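Local atomic coordinates of putative peptidase (Bacteroides fragilis, PDB entry 5DYN), a protein that is a clostripain-family cysteine protease, its C-terminal portion forming this chain, and probably activates the Bacteroides fragilis toxin by cleaving it. Residues 49-55 with 110-116; 184-188 with 208-212. All coordinates share one frame; numbering follows the deposited sequence.

Contact 1 of 2, residues 49-55 with 110-116. With NA (sodium ion), chain J.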
ATOM      1  N   SER B  49       1.964  -2.894  12.303  1.00 36.39           N
ATOM      2  CA  SER B  49       2.226  -1.616  12.942  1.00 40.39           C
ATOM      3  C   SER B  49       2.235  -0.464  11.940  1.00 38.30           C
ATOM      4  O   SER B  49       1.685   0.601  12.210  1.00 37.14           O
ATOM      5  CB  SER B  49       3.554  -1.672  13.695  1.00 36.04           C
ATOM      6  OG  SER B  49       3.600  -2.809  14.538  1.00 49.86           O
ATOM      7  N   TYR B  50       2.856  -0.678  10.782  1.00 36.45           N
ATOM      8  CA  TYR B  50       2.994   0.394   9.799  1.00 39.88           C
ATOM      9  C   TYR B  50       2.554  -0.006   8.393  1.00 37.86           C
ATOM     10  O   TYR B  50       2.844  -1.109   7.926  1.00 35.62           O
ATOM     11  CB  TYR B  50       4.441   0.886   9.766  1.00 38.34           C
ATOM     12  CG  TYR B  50       4.897   1.449  11.090  1.00 41.18           C
ATOM     13  CD1 TYR B  50       4.555   2.740  11.471  1.00 40.19           C
ATOM     14  CD2 TYR B  50       5.656   0.684  11.970  1.00 41.35           C
ATOM     15  CE1 TYR B  50       4.961   3.258  12.685  1.00 43.75           C
ATOM     16  CE2 TYR B  50       6.068   1.194  13.185  1.00 39.14           C
ATOM     17  CZ  TYR B  50       5.716   2.482  13.538  1.00 43.67           C
ATOM     18  OH  TYR B  50       6.120   2.999  14.746  1.00 45.77           O
ATOM     19  N   LEU B  51       1.846   0.907   7.731  1.00 37.49           N
ATOM     20  CA  LEU B  51       1.425   0.724   6.346  1.00 34.22           C
ATOM     21  C   LEU B  51       2.306   1.554   5.420  1.00 34.58           C
ATOM     22  O   LEU B  51       2.416   2.769   5.584  1.00 34.49           O
ATOM     23  CB  LEU B  51      -0.043   1.116   6.167  1.00 31.41           C
ATOM     24  CG  LEU B  51      -0.580   1.051   4.735  1.00 30.35           C
ATOM     25  CD1 LEU B  51      -0.660  -0.388   4.256  1.00 37.81           C
ATOM     26  CD2 LEU B  51      -1.931   1.731   4.620  1.00 28.15           C
ATOM     27  N   ILE B  52       2.933   0.898   4.449  1.00 29.09           N
ATOM     28  CA  ILE B  52       3.853   1.575   3.543  1.00 29.32           C
ATOM     29  C   ILE B  52       3.420   1.437   2.087  1.00 33.27           C
ATOM     30  O   ILE B  52       3.393   0.331   1.546  1.00 30.57           O
ATOM     31  CB  ILE B  52       5.284   1.025   3.684  1.00 33.77           C
ATOM     32  CG1 ILE B  52       5.655   0.861   5.160  1.00 35.53           C
ATOM     33  CG2 ILE B  52       6.277   1.924   2.957  1.00 31.58           C
ATOM     34  CD1 ILE B  52       6.914   0.058   5.384  1.00 40.52           C
ATOM     35  N   SER B  53       3.092   2.563   1.460  1.00 31.41           N
ATOM     36  CA  SER B  53       2.691   2.578   0.058  1.00 32.00           C
ATOM     37  C   SER B  53       2.587   4.011  -0.453  1.00 34.67           C
ATOM     38  O   SER B  53       3.056   4.949   0.198  1.00 37.62           O
ATOM     39  CB  SER B  53       1.353   1.852  -0.132  1.00 33.73           C
ATOM     40  OG  SER B  53       1.053   1.672  -1.505  1.00 35.43           O
ATOM     41  N   SER B  54       1.977   4.177  -1.622  1.00 29.20           N
ATOM     42  CA  SER B  54       1.703   5.503  -2.157  1.00 30.36           C
ATOM     43  C   SER B  54       0.206   5.735  -2.201  1.00 30.06           C
ATOM     44  O   SER B  54      -0.551   4.813  -2.483  1.00 34.44           O
ATOM     45  CB  SER B  54       2.298   5.668  -3.556  1.00 32.09           C
ATOM     46  OG  SER B  54       1.954   6.926  -4.111  1.00 26.19           O
ATOM     47  N   PRO B  55      -0.229   6.969  -1.913  1.00 31.80           N
ATOM     48  CA  PRO B  55      -1.648   7.307  -2.052  1.00 32.41           C
ATOM     49  C   PRO B  55      -2.044   7.389  -3.523  1.00 36.41           C
ATOM     50  O   PRO B  55      -3.227   7.299  -3.863  1.00 28.81           O
ATOM     51  CB  PRO B  55      -1.755   8.671  -1.366  1.00 32.03           C
ATOM     52  CG  PRO B  55      -0.390   9.262  -1.510  1.00 36.09           C
ATOM     53  CD  PRO B  55       0.565   8.104  -1.408  1.00 30.62           C
ATOM     54  N   SER B 110       6.208   9.111  -4.722  1.00 34.10           N
ATOM     55  CA  SER B 110       5.751   9.581  -3.421  1.00 34.06           C
ATOM     56  C   SER B 110       5.470   8.386  -2.510  1.00 36.39           C
ATOM     57  O   SER B 110       4.760   7.459  -2.892  1.00 29.56           O
ATOM     58  CB  SER B 110       4.502  10.451  -3.564  1.00 30.56           C
ATOM     59  OG  SER B 110       3.391   9.690  -4.002  1.00 32.59           O
ATOM     60  N   VAL B 111       6.041   8.409  -1.310  1.00 40.95           N
ATOM     61  CA  VAL B 111       5.886   7.311  -0.360  1.00 36.85           C
ATOM     62  C   VAL B 111       5.455   7.825   1.012  1.00 39.42           C
ATOM     63  O   VAL B 111       5.987   8.819   1.509  1.00 36.14           O
ATOM     64  CB  VAL B 111       7.199   6.505  -0.204  1.00 39.87           C
ATOM     65  CG1 VAL B 111       7.004   5.337   0.756  1.00 32.64           C
ATOM     66  CG2 VAL B 111       7.684   6.005  -1.553  1.00 37.56           C
ATOM     67  N   GLY B 112       4.487   7.144   1.618  1.00 34.30           N
ATOM     68  CA  GLY B 112       4.048   7.487   2.956  1.00 34.90           C
ATOM     69  C   GLY B 112       4.058   6.292   3.889  1.00 34.42           C
ATOM     70  O   GLY B 112       3.897   5.152   3.453  1.00 33.82           O
ATOM     71  N   VAL B 113       4.258   6.544   5.177  1.00 32.66           N
ATOM     72  CA  VAL B 113       4.139   5.491   6.179  1.00 34.28           C
ATOM     73  C   VAL B 113       3.124   5.887   7.243  1.00 37.50           C
ATOM     74  O   VAL B 113       3.212   6.965   7.831  1.00 38.51           O
ATOM     75  CB  VAL B 113       5.483   5.179   6.855  1.00 39.57           C
ATOM     76  CG1 VAL B 113       5.326   4.021   7.823  1.00 34.61           C
ATOM     77  CG2 VAL B 113       6.529   4.849   5.819  1.00 39.49           C
ATOM     78  N   ALA B 114       2.159   5.008   7.488  1.00 36.72           N
ATOM     79  CA  ALA B 114       1.096   5.289   8.441  1.00 36.77           C
ATOM     80  C   ALA B 114       1.205   4.401   9.674  1.00 35.73           C
ATOM     81  O   ALA B 114       1.404   3.194   9.561  1.00 34.91           O
ATOM     82  CB  ALA B 114      -0.267   5.110   7.777  1.00 35.77           C
ATOM     83  N   LYS B 115       1.073   5.009  10.849  1.00 37.68           N
ATOM     84  CA  LYS B 115       1.062   4.261  12.102  1.00 34.64           C
ATOM     85  C   LYS B 115      -0.327   3.672  12.341  1.00 33.99           C
ATOM     86  O   LYS B 115      -1.282   4.399  12.618  1.00 39.74           O
ATOM     87  CB  LYS B 115       1.481   5.163  13.268  1.00 35.19           C
ATOM     88  CG  LYS B 115       1.752   4.422  14.570  1.00 41.91           C
ATOM     89  CD  LYS B 115       2.400   5.334  15.606  1.00 44.16           C
ATOM     90  CE  LYS B 115       2.823   4.551  16.842  1.00 54.86           C
ATOM     91  NZ  LYS B 115       3.625   5.375  17.791  1.00 61.78           N
ATOM     92  N   MET B 116      -0.432   2.353  12.224  1.00 32.02           N
ATOM     93  CA  MET B 116      -1.719   1.661  12.287  1.00 34.75           C
ATOM     94  C   MET B 116      -2.442   1.824  13.621  1.00 37.30           C
ATOM     95  O   MET B 116      -3.670   1.879  13.666  1.00 35.85           O
ATOM     96  CB  MET B 116      -1.525   0.171  12.006  1.00 44.11           C
ATOM     97  CG  MET B 116      -1.000  -0.149  10.621  1.00 46.01           C
ATOM     98  SD  MET B 116      -2.266   0.004   9.353  1.00 36.40           S
ATOM     99  CE  MET B 116      -1.834  -1.375   8.298  1.00 32.80           C
TER
HETATM  100 NA    NA J 405      -4.967   5.852  -2.507  1.00 40.08          NA

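Contact 2 of 2, residues 184-188 with 208-212. With NA (sodium ion), chain J.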
ATOM      1  N   VAL B 184      -0.524   9.888  12.789  1.00 39.04           N
ATOM      2  CA  VAL B 184      -0.720   8.778  11.864  1.00 34.74           C
ATOM      3  C   VAL B 184       0.392   8.696  10.825  1.00 39.65           C
ATOM      4  O   VAL B 184       1.085   7.681  10.726  1.00 41.82           O
ATOM      5  CB  VAL B 184      -2.075   8.878  11.143  1.00 35.17           C
ATOM      6  CG1 VAL B 184      -2.237   7.730  10.151  1.00 30.74           C
ATOM      7  CG2 VAL B 184      -3.211   8.873  12.151  1.00 37.93           C
ATOM      8  N   MET B 185       0.560   9.761  10.047  1.00 34.75           N
ATOM      9  CA  MET B 185       1.597   9.779   9.020  1.00 38.74           C
ATOM     10  C   MET B 185       2.956  10.111   9.626  1.00 41.48           C
ATOM     11  O   MET B 185       3.236  11.259   9.966  1.00 47.91           O
ATOM     12  CB  MET B 185       1.246  10.774   7.915  1.00 32.26           C
ATOM     13  CG  MET B 185      -0.067  10.465   7.225  1.00 32.53           C
ATOM     14  SD  MET B 185      -0.172   8.735   6.720  1.00 33.27           S
ATOM     15  CE  MET B 185       1.100   8.667   5.459  1.00 29.61           C
ATOM     16  N   VAL B 186       3.796   9.091   9.759  1.00 40.55           N
ATOM     17  CA  VAL B 186       5.120   9.262  10.336  1.00 38.99           C
ATOM     18  C   VAL B 186       6.163   9.536   9.253  1.00 44.95           C
ATOM     19  O   VAL B 186       7.281   9.956   9.546  1.00 49.29           O
ATOM     20  CB  VAL B 186       5.534   8.025  11.149  1.00 35.98           C
ATOM     21  CG1 VAL B 186       4.603   7.846  12.337  1.00 35.26           C
ATOM     22  CG2 VAL B 186       5.528   6.784  10.269  1.00 37.75           C
ATOM     23  N   TYR B 187       5.788   9.295   8.002  1.00 43.20           N
ATOM     24  CA  TYR B 187       6.663   9.579   6.871  1.00 40.00           C
ATOM     25  C   TYR B 187       5.843   9.977   5.654  1.00 38.02           C
ATOM     26  O   TYR B 187       4.836   9.345   5.341  1.00 42.73           O
ATOM     27  CB  TYR B 187       7.540   8.367   6.538  1.00 36.75           C
ATOM     28  CG  TYR B 187       8.538   8.610   5.420  1.00 37.98           C
ATOM     29  CD1 TYR B 187       8.165   8.489   4.084  1.00 36.87           C
ATOM     30  CD2 TYR B 187       9.856   8.950   5.702  1.00 42.26           C
ATOM     31  CE1 TYR B 187       9.073   8.711   3.063  1.00 38.74           C
ATOM     32  CE2 TYR B 187      10.775   9.170   4.685  1.00 35.99           C
ATOM     33  CZ  TYR B 187      10.375   9.048   3.367  1.00 43.37           C
ATOM     34  OH  TYR B 187      11.278   9.266   2.350  1.00 44.25           O
ATOM     35  N   TRP B 188       6.285  11.026   4.971  1.00 37.78           N
ATOM     36  CA  TRP B 188       5.669  11.442   3.718  1.00 36.73           C
ATOM     37  C   TRP B 188       6.634  12.304   2.922  1.00 38.68           C
ATOM     38  O   TRP B 188       6.906  13.450   3.279  1.00 43.39           O
ATOM     39  CB  TRP B 188       4.362  12.193   3.970  1.00 29.09           C
ATOM     40  CG  TRP B 188       3.764  12.823   2.742  1.00 28.75           C
ATOM     41  CD1 TRP B 188       3.452  14.140   2.568  1.00 29.73           C
ATOM     42  CD2 TRP B 188       3.409  12.163   1.518  1.00 32.48           C
ATOM     43  NE1 TRP B 188       2.923  14.341   1.316  1.00 32.22           N
ATOM     44  CE2 TRP B 188       2.885  13.144   0.652  1.00 32.18           C
ATOM     45  CE3 TRP B 188       3.482  10.838   1.071  1.00 35.31           C
ATOM     46  CZ2 TRP B 188       2.437  12.844  -0.633  1.00 28.47           C
ATOM     47  CZ3 TRP B 188       3.036  10.543  -0.206  1.00 34.51           C
ATOM     48  CH2 TRP B 188       2.517  11.543  -1.041  1.00 31.10           C
ATOM     49  N   ALA B 208      -0.210  18.343   0.623  1.00 38.17           N
ATOM     50  CA  ALA B 208      -0.708  16.978   0.746  1.00 36.36           C
ATOM     51  C   ALA B 208       0.060  16.262   1.857  1.00 38.55           C
ATOM     52  O   ALA B 208       1.230  16.561   2.100  1.00 38.32           O
ATOM     53  CB  ALA B 208      -0.578  16.234  -0.569  1.00 28.13           C
ATOM     54  N   LYS B 209      -0.593  15.322   2.531  1.00 34.70           N
ATOM     55  CA  LYS B 209       0.021  14.669   3.680  1.00 32.24           C
ATOM     56  C   LYS B 209       0.292  13.185   3.438  1.00 33.53           C
ATOM     57  O   LYS B 209       0.933  12.529   4.259  1.00 33.68           O
ATOM     58  CB  LYS B 209      -0.854  14.851   4.921  1.00 36.30           C
ATOM     59  CG  LYS B 209      -1.158  16.307   5.264  1.00 40.06           C
ATOM     60  CD  LYS B 209       0.100  17.158   5.330  1.00 32.57           C
ATOM     61  CE  LYS B 209      -0.174  18.507   5.986  1.00 28.94           C
ATOM     62  NZ  LYS B 209      -1.232  19.279   5.276  1.00 32.22           N
ATOM     63  N   GLY B 210      -0.199  12.659   2.320  1.00 34.31           N
ATOM     64  CA  GLY B 210       0.165  11.318   1.890  1.00 33.97           C
ATOM     65  C   GLY B 210      -0.776  10.177   2.238  1.00 32.61           C
ATOM     66  O   GLY B 210      -0.435   9.012   2.041  1.00 30.04           O
ATOM     67  N   LEU B 211      -1.957  10.504   2.752  1.00 29.64           N
ATOM     68  CA  LEU B 211      -2.967   9.492   3.042  1.00 30.63           C
ATOM     69  C   LEU B 211      -4.260   9.855   2.335  1.00 32.00           C
ATOM     70  O   LEU B 211      -4.800  10.943   2.537  1.00 30.62           O
ATOM     71  CB  LEU B 211      -3.201   9.361   4.548  1.00 34.81           C
ATOM     72  CG  LEU B 211      -4.138   8.233   4.993  1.00 33.53           C
ATOM     73  CD1 LEU B 211      -3.524   6.869   4.699  1.00 28.41           C
ATOM     74  CD2 LEU B 211      -4.486   8.364   6.468  1.00 29.37           C
ATOM     75  N   SER B 212      -4.757   8.947   1.501  1.00 24.81           N
ATOM     76  CA  SER B 212      -5.918   9.255   0.679  1.00 30.39           C
ATOM     77  C   SER B 212      -7.233   8.922   1.371  1.00 33.39           C
ATOM     78  O   SER B 212      -7.273   8.168   2.344  1.00 29.34           O
ATOM     79  CB  SER B 212      -5.848   8.509  -0.653  1.00 31.75           C
ATOM     80  OG  SER B 212      -6.202   7.150  -0.482  1.00 29.66           O
TER
HETATM   81 NA    NA J 405      -4.967   5.852  -2.507  1.00 40.08          NA

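Contact 1 of 2, residues 49-55 with 110-116
Tyr50 to Ser53 and Gly112 to Lys115 pair as neighbouring antiparallel strands, the axes of 50-53 and 110-115 coming within 4.6 Å of each other and their directions 164° apart. Leu51 and Ala114 form a hydrogen-bonded pair: Leu51 N to Ala114 O and Ala114 N to Leu51 O are each 3.0 Å. In the next such pair Gly112 N donates to Ser53 O, whereas the return bond from Ser53 N to Gly112 O is weak at 3.4 Å. Met116 N also donates to Ser49 O.

On the face carrying Tyr50, Ile52, Val113 and Lys115, the phenol ring lies alongside the lysine, which runs the same way. Lys115 CB and CG lie against Tyr50 CE1, the CG at 3.9 Å, and the rest of the extended chain runs on in the same direction. Val113 fits between Tyr50 and Ile52: its CG1 meets the tyrosine CB at 3.8 Å, while CG2 lies beside Ile52 CG2. Helix 78-92 packs on this face through Ala79 and Ala83.

The other face has Leu51 and Ala114, and Met116 packs on Leu51 by bending twice, at chi2 and chi3, to set its CE 3.7 Å from Leu51 CB. At the far end the hydroxyls of Ser54 and Ser110 share a hydrogen bond of 3.1 Å; Ser54 OG, anti to its own N (chi1 176°), also bonds to Thr56 N. Ser53 OG turns instead to Phe30 O on strand 25-31.

The chemistry therefore changes along the pair, from apolar packing around Val113 and Leu51 to polar groups near Pro55. There the buried hydroxyls of Ser53 and Ser54 have hydrogen-bond partners and Pro55 O binds a sodium ion, so these polar groups are met inside the protein.

Contact 2 of 2, residues 184-188 with 208-212
Trp188 and Gly210 make the central touch where the loop leading into strand 212-213 crosses over the start of strand 185-196, close to a classic beta bulge in which Val186 and Tyr187 both face Val113. Gly210 CA sits squarely on the indole in a CH-pi contact, 3.3 Å from the centroid of the six-membered ring and only 9° off its normal. Lacking a side chain, the glycine brings its backbone right down onto the ring. The carbonyl of Lys209 covers the same face nearer the rim, with Lys209 O 3.2 Å from Trp188 CG. CG of Trp188 stands anti to the backbone N (chi1 172°), which carries the indole across to the loop. Its NE1 makes a weak, bent hydrogen bond of 2.9 Å to Ala208 O, with 122° at the hydrogen.

Met185 packs beside it. Folded back at chi2 and chi3, it lays SD 3.8 Å from Leu211 CB, the two side chains crossing obliquely, and its CE packs against Gly210 O.

Around this, Gly210 N bonds to Tyr148 OH, and the amine of Lys209 forms a salt bridge with Asp161 and also bonds to Asp207 O. Leu211 packs on Phe181 of helix 172-182 as well as on Met185, which in turn rests on Ala114 of strand 110-115, and through these two side chains the helix is linked to the sheet.

Contact 1 and contact 2 are continuous through the central mixed sheet, where strands 110-115 and 185-196 are neighbours; their centres are about 7 Å apart. Lys115 N lies 2.7 Å from Val184 O, and Val113 N lies 2.9 Å from Tyr187 O, both probable hydrogen bonds, while Val111 O packs 3.2 Å from Trp188 CE3. A sodium ion joins the two contacts a second time: Pro55 O of contact 1 binds it at 2.6 Å and Ser212 OG of contact 2 at 2.7 Å, with Phe34 O as the third protein ligand. The Trp188 side chain also touches Pro55, a side-chain junction in addition to the backbone bonds and the ion.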